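Local coordinates for protein F01G10.3, confirmed by transcript evidence (Caenorhabditis elegans, PDB 3K6J), which probably works as an NAD-dependent (3S)-3-hydroxyacyl-CoA dehydrogenase and binds zinc, its dehydrogenase part being built on a Rossmann fold, at residues 132-137 and 154-159; 136-139 and 143-146. One frame throughout, in Å; residues are numbered along the deposited sequence.

Interaction 1: 132-137 and 154-159; sequences DLIVES and NICKST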
loop_
_atom_site.group_PDB
_atom_site.type_symbol
_atom_site.label_atom_id
_atom_site.label_comp_id
_atom_site.label_asym_id
_atom_site.label_seq_id
_atom_site.Cartn_x
_atom_site.Cartn_y
_atom_site.Cartn_z
ATOM N N ASP A 132 -3.656 25.512 -3.470
ATOM C CA ASP A 132 -3.083 25.010 -4.732
ATOM C C ASP A 132 -3.515 23.594 -5.069
ATOM O O ASP A 132 -3.559 23.205 -6.241
ATOM C CB ASP A 132 -1.558 25.082 -4.687
ATOM C CG ASP A 132 -1.045 26.501 -4.481
ATOM O OD1 ASP A 132 -1.507 27.384 -5.222
ATOM O OD2 ASP A 132 -0.182 26.725 -3.600
ATOM N N LEU A 133 -3.825 22.817 -4.037
ATOM C CA LEU A 133 -4.230 21.426 -4.199
ATOM C C LEU A 133 -5.297 21.088 -3.159
ATOM O O LEU A 133 -5.123 21.326 -1.962
ATOM C CB LEU A 133 -3.028 20.472 -4.063
ATOM C CG LEU A 133 -3.316 18.954 -4.056
ATOM C CD1 LEU A 133 -3.945 18.477 -5.329
ATOM C CD2 LEU A 133 -2.076 18.118 -3.722
ATOM N N ILE A 134 -6.400 20.529 -3.625
ATOM C CA ILE A 134 -7.468 20.120 -2.734
ATOM C C ILE A 134 -7.777 18.687 -3.033
ATOM O O ILE A 134 -8.012 18.347 -4.183
ATOM C CB ILE A 134 -8.734 21.006 -2.909
ATOM C CG1 ILE A 134 -8.371 22.486 -2.768
ATOM C CG2 ILE A 134 -9.828 20.594 -1.911
ATOM C CD1 ILE A 134 -9.573 23.446 -2.740
ATOM N N VAL A 135 -7.730 17.837 -2.006
ATOM C CA VAL A 135 -8.050 16.426 -2.146
ATOM C C VAL A 135 -9.297 16.115 -1.312
ATOM O O VAL A 135 -9.339 16.364 -0.105
ATOM C CB VAL A 135 -6.898 15.472 -1.689
ATOM C CG1 VAL A 135 -7.105 14.071 -2.262
ATOM C CG2 VAL A 135 -5.512 16.009 -2.059
ATOM N N GLU A 136 -10.307 15.580 -1.985
ATOM C CA GLU A 136 -11.548 15.133 -1.374
ATOM C C GLU A 136 -11.381 13.679 -0.881
ATOM O O GLU A 136 -10.936 12.798 -1.609
ATOM C CB GLU A 136 -12.651 15.262 -2.441
ATOM C CG GLU A 136 -13.937 14.557 -2.205
ATOM C CD GLU A 136 -13.867 13.098 -2.447
ATOM O OE1 GLU A 136 -13.290 12.630 -3.460
ATOM O OE2 GLU A 136 -14.386 12.395 -1.590
ATOM N N SER A 137 -11.754 13.448 0.362
ATOM C CA SER A 137 -11.780 12.127 0.948
ATOM C C SER A 137 -13.099 11.919 1.721
ATOM O O SER A 137 -13.093 11.425 2.868
ATOM C CB SER A 137 -10.623 12.014 1.943
ATOM O OG SER A 137 -10.434 10.651 2.274
ATOM N N ASN A 154 -16.069 27.259 -8.535
ATOM C CA ASN A 154 -16.445 28.677 -8.416
ATOM C C ASN A 154 -16.139 29.298 -7.076
ATOM O O ASN A 154 -16.860 30.196 -6.629
ATOM C CB ASN A 154 -17.910 28.942 -8.851
ATOM C CG ASN A 154 -18.774 27.688 -8.832
ATOM O OD1 ASN A 154 -19.048 27.078 -9.879
ATOM N ND2 ASN A 154 -19.190 27.281 -7.639
ATOM N N ILE A 155 -15.082 28.815 -6.420
ATOM C CA ILE A 155 -14.534 29.488 -5.230
ATOM C C ILE A 155 -12.996 29.433 -5.151
ATOM O O ILE A 155 -12.367 30.234 -4.462
ATOM C CB ILE A 155 -15.233 29.039 -3.900
ATOM C CG1 ILE A 155 -14.961 30.037 -2.751
ATOM C CG2 ILE A 155 -14.839 27.611 -3.506
ATOM C CD1 ILE A 155 -15.447 31.517 -2.991
ATOM N N CYS A 156 -12.401 28.501 -5.884
ATOM C CA CYS A 156 -10.935 28.356 -5.930
ATOM C C CYS A 156 -10.313 28.980 -7.167
ATOM O O CYS A 156 -10.972 29.098 -8.208
ATOM C CB CYS A 156 -10.551 26.879 -5.877
ATOM S SG CYS A 156 -11.064 26.118 -4.335
ATOM N N LYS A 157 -9.038 29.344 -7.051
ATOM C CA LYS A 157 -8.294 29.943 -8.153
ATOM C C LYS A 157 -8.154 28.944 -9.291
ATOM O O LYS A 157 -8.164 27.728 -9.061
ATOM C CB LYS A 157 -6.940 30.463 -7.675
ATOM C CG LYS A 157 -6.006 29.429 -7.070
ATOM C CD LYS A 157 -4.898 30.134 -6.330
ATOM C CE LYS A 157 -3.744 29.205 -6.073
ATOM N NZ LYS A 157 -2.843 29.726 -5.007
ATOM N N SER A 158 -8.054 29.451 -10.518
ATOM C CA SER A 158 -8.158 28.605 -11.719
ATOM C C SER A 158 -7.020 27.605 -11.860
ATOM O O SER A 158 -7.131 26.663 -12.650
ATOM C CB SER A 158 -8.217 29.465 -12.980
ATOM O OG SER A 158 -7.053 30.264 -13.067
ATOM N N THR A 159 -5.931 27.801 -11.112
ATOM C CA THR A 159 -4.795 26.869 -11.164
ATOM C C THR A 159 -4.915 25.637 -10.238
ATOM O O THR A 159 -4.031 24.775 -10.241
ATOM C CB THR A 159 -3.434 27.585 -10.942
ATOM O OG1 THR A 159 -3.486 28.417 -9.778
ATOM C CG2 THR A 159 -3.093 28.447 -12.145
HETATM O O HOH W 1 -2.157 24.151 -8.485
HETATM O O HOH W 2 -1.462 27.006 -7.769
#
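The beta-alpha-beta crossover that links neighbouring parallel strands 133-136 and 161-164 through helix 142-153 is fastened at its far end, where D132, at the entry to the first strand, meets K157 in the loop entering the second. K157 NZ donates to D132 OD1 at 2.7 Å, a salt bridge and hydrogen bond in one, and reaches the oxygen on its syn side, 34° out of the carboxylate plane. The two side chains cross obliquely. K157 leaves its backbone with CG between N and the carbonyl carbon (chi1 60°) and is extended from there on, which carries the ammonium across to the acid; the same nitrogen also donates to the carbonyl of N130. The other carboxylate oxygen, D132 OD2, takes the backbone amide of N55, so the acid ties the crossover loop to the approach of strand 56-60 as well.

Such right-handed crossovers build the parallel sheet of the Rossmann-type NAD-binding domain, and here the two strand starts are also bridged by water. One water donates to D132 O at 2.8 Å and to T159 O at 2.6 Å, spanning two carbonyls that could not bond directly. A second donates to D132 OD1 at 2.6 Å and lies 3.2 Å from T159 OG1. Inward of this polar seam, the CD1 end of I134 touches C156 SG at 3.5 Å. I134 is buried, packing also on L152 of the helix and on A58 and I60 of the adjacent strand.

Interaction 2: 136-139 and 143-146; sequences ESVI and KLKK
K145 lays its aliphatic chain across the carboxylate of E136 at about a right angle, CD lying 3.6 Å from OE1, before its ammonium turns onto OE2. The contact sits at the carboxyl end of strand 133-136 in the Rossmann-type domain, where the chain leaves the parallel sheet through a short loop and enters helix 142-153. K145 NZ forms a salt bridge with E136 OE2 at 2.5 Å, coming from above the carboxylate plane. From the opposite face of that plane V138 N donates to the same oxygen at 2.7 Å, so OE2 is gripped between a lysine and a backbone amide, while E136 OE1 is held by the hydroxyl of T164 on strand 161-164. These bonds fix the rotation of the carboxylate. The last bend of the lysine (chi4 -68°) brings NZ back over the loop, where it donates to I139 O at 3.0 Å, from above the carbonyl plane, and weakly to V138 O. Replacing this lysine with a methionine would probably leave the buried E136 carboxylate without its countercharge and the loop carbonyls without a shared donor, freeing the turn after the strand to shift. E140 adds only a long, weak ion pair to the ammonium.

Beside the polar cluster runs an apolar strip. V138 meets L144 tip to tip, CG2 against CD2, and slides past K145 in the reverse direction; its side chain also touches a glycine-rich segment that fits the GxGxxG pattern of Rossmann domains and probably faces the dinucleotide. I139 crosses L144 at about a right angle, and its CG1 rests 3.7 Å from the same L144 CD2.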
loop_
_atom_site.group_PDB
_atom_site.type_symbol
_atom_site.label_atom_id
_atom_site.label_comp_id
_atom_site.label_asym_id
_atom_site.label_seq_id
_atom_site.Cartn_x
_atom_site.Cartn_y
_atom_site.Cartn_z
ATOM N N GLU A 136 -10.307 15.580 -1.985
ATOM C CA GLU A 136 -11.548 15.133 -1.374
ATOM C C GLU A 136 -11.381 13.679 -0.881
ATOM O O GLU A 136 -10.936 12.798 -1.609
ATOM C CB GLU A 136 -12.651 15.262 -2.441
ATOM C CG GLU A 136 -13.937 14.557 -2.205
ATOM C CD GLU A 136 -13.867 13.098 -2.447
ATOM O OE1 GLU A 136 -13.290 12.630 -3.460
ATOM O OE2 GLU A 136 -14.386 12.395 -1.590
ATOM N N SER A 137 -11.754 13.448 0.362
ATOM C CA SER A 137 -11.780 12.127 0.948
ATOM C C SER A 137 -13.099 11.919 1.721
ATOM O O SER A 137 -13.093 11.425 2.868
ATOM C CB SER A 137 -10.623 12.014 1.943
ATOM O OG SER A 137 -10.434 10.651 2.274
ATOM N N VAL A 138 -14.211 12.333 1.120
ATOM C CA VAL A 138 -15.546 12.137 1.720
ATOM C C VAL A 138 -16.137 10.757 1.414
ATOM O O VAL A 138 -15.508 9.935 0.692
ATOM C CB VAL A 138 -16.550 13.269 1.368
ATOM C CG1 VAL A 138 -16.009 14.591 1.808
ATOM C CG2 VAL A 138 -16.889 13.291 -0.153
ATOM N N ILE A 139 -17.333 10.499 1.960
ATOM C CA ILE A 139 -18.061 9.243 1.698
ATOM C C ILE A 139 -18.314 9.047 0.208
ATOM O O ILE A 139 -18.380 10.019 -0.559
ATOM C CB ILE A 139 -19.438 9.161 2.424
ATOM C CG1 ILE A 139 -20.301 10.420 2.131
ATOM C CG2 ILE A 139 -19.228 8.889 3.925
ATOM C CD1 ILE A 139 -21.851 10.210 2.306
ATOM N N LYS A 143 -23.257 12.002 -6.019
ATOM C CA LYS A 143 -23.887 13.342 -6.062
ATOM C C LYS A 143 -23.201 14.348 -5.158
ATOM O O LYS A 143 -23.035 15.525 -5.519
ATOM C CB LYS A 143 -25.396 13.272 -5.762
ATOM C CG LYS A 143 -26.182 12.659 -6.906
ATOM C CD LYS A 143 -27.694 12.668 -6.681
ATOM C CE LYS A 143 -28.397 12.099 -7.931
ATOM N NZ LYS A 143 -29.785 11.612 -7.658
ATOM N N LEU A 144 -22.808 13.891 -3.971
ATOM C CA LEU A 144 -22.055 14.742 -3.029
ATOM C C LEU A 144 -20.724 15.188 -3.658
ATOM O O LEU A 144 -20.435 16.387 -3.695
ATOM C CB LEU A 144 -21.819 14.008 -1.684
ATOM C CG LEU A 144 -20.887 14.633 -0.641
ATOM C CD1 LEU A 144 -21.377 16.024 -0.205
ATOM C CD2 LEU A 144 -20.757 13.721 0.553
ATOM N N LYS A 145 -19.934 14.231 -4.165
ATOM C CA LYS A 145 -18.616 14.577 -4.744
ATOM C C LYS A 145 -18.771 15.550 -5.918
ATOM O O LYS A 145 -18.132 16.607 -5.945
ATOM C CB LYS A 145 -17.806 13.329 -5.142
ATOM C CG LYS A 145 -17.500 12.368 -4.000
ATOM C CD LYS A 145 -16.525 11.279 -4.434
ATOM C CE LYS A 145 -16.472 10.107 -3.487
ATOM N NZ LYS A 145 -15.887 10.452 -2.173
ATOM N N LYS A 146 -19.666 15.211 -6.847
ATOM C CA LYS A 146 -19.973 16.071 -8.001
ATOM C C LYS A 146 -20.240 17.481 -7.548
ATOM O O LYS A 146 -19.533 18.412 -7.951
ATOM C CB LYS A 146 -21.187 15.534 -8.769
ATOM C CG LYS A 146 -20.870 14.619 -9.935
ATOM C CD LYS A 146 -22.188 14.031 -10.540
ATOM C CE LYS A 146 -21.956 13.218 -11.828
ATOM N NZ LYS A 146 -23.062 12.237 -12.169
#

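Interactions 1 and 2 lie at the two ends of one strand, their centres about 14 Å apart, and their segments overlap at E136 and S137. Along the chain, strand 133-136 runs from the D132 end toward the loop at 136-139, helix 142-153 then returns beside the sheet, and 154-159 leads into strand 161-164. Interaction 2 thus joins the strand's exit to the first turn of helix 142-153, and interaction 1 joins its entry to the loop after the helix. One beta-alpha-beta unit of the NAD-binding domain is therefore tied at both ends. Interaction 2 is the one on the zinc side, the E136 side chain being about 13 Å from the metal.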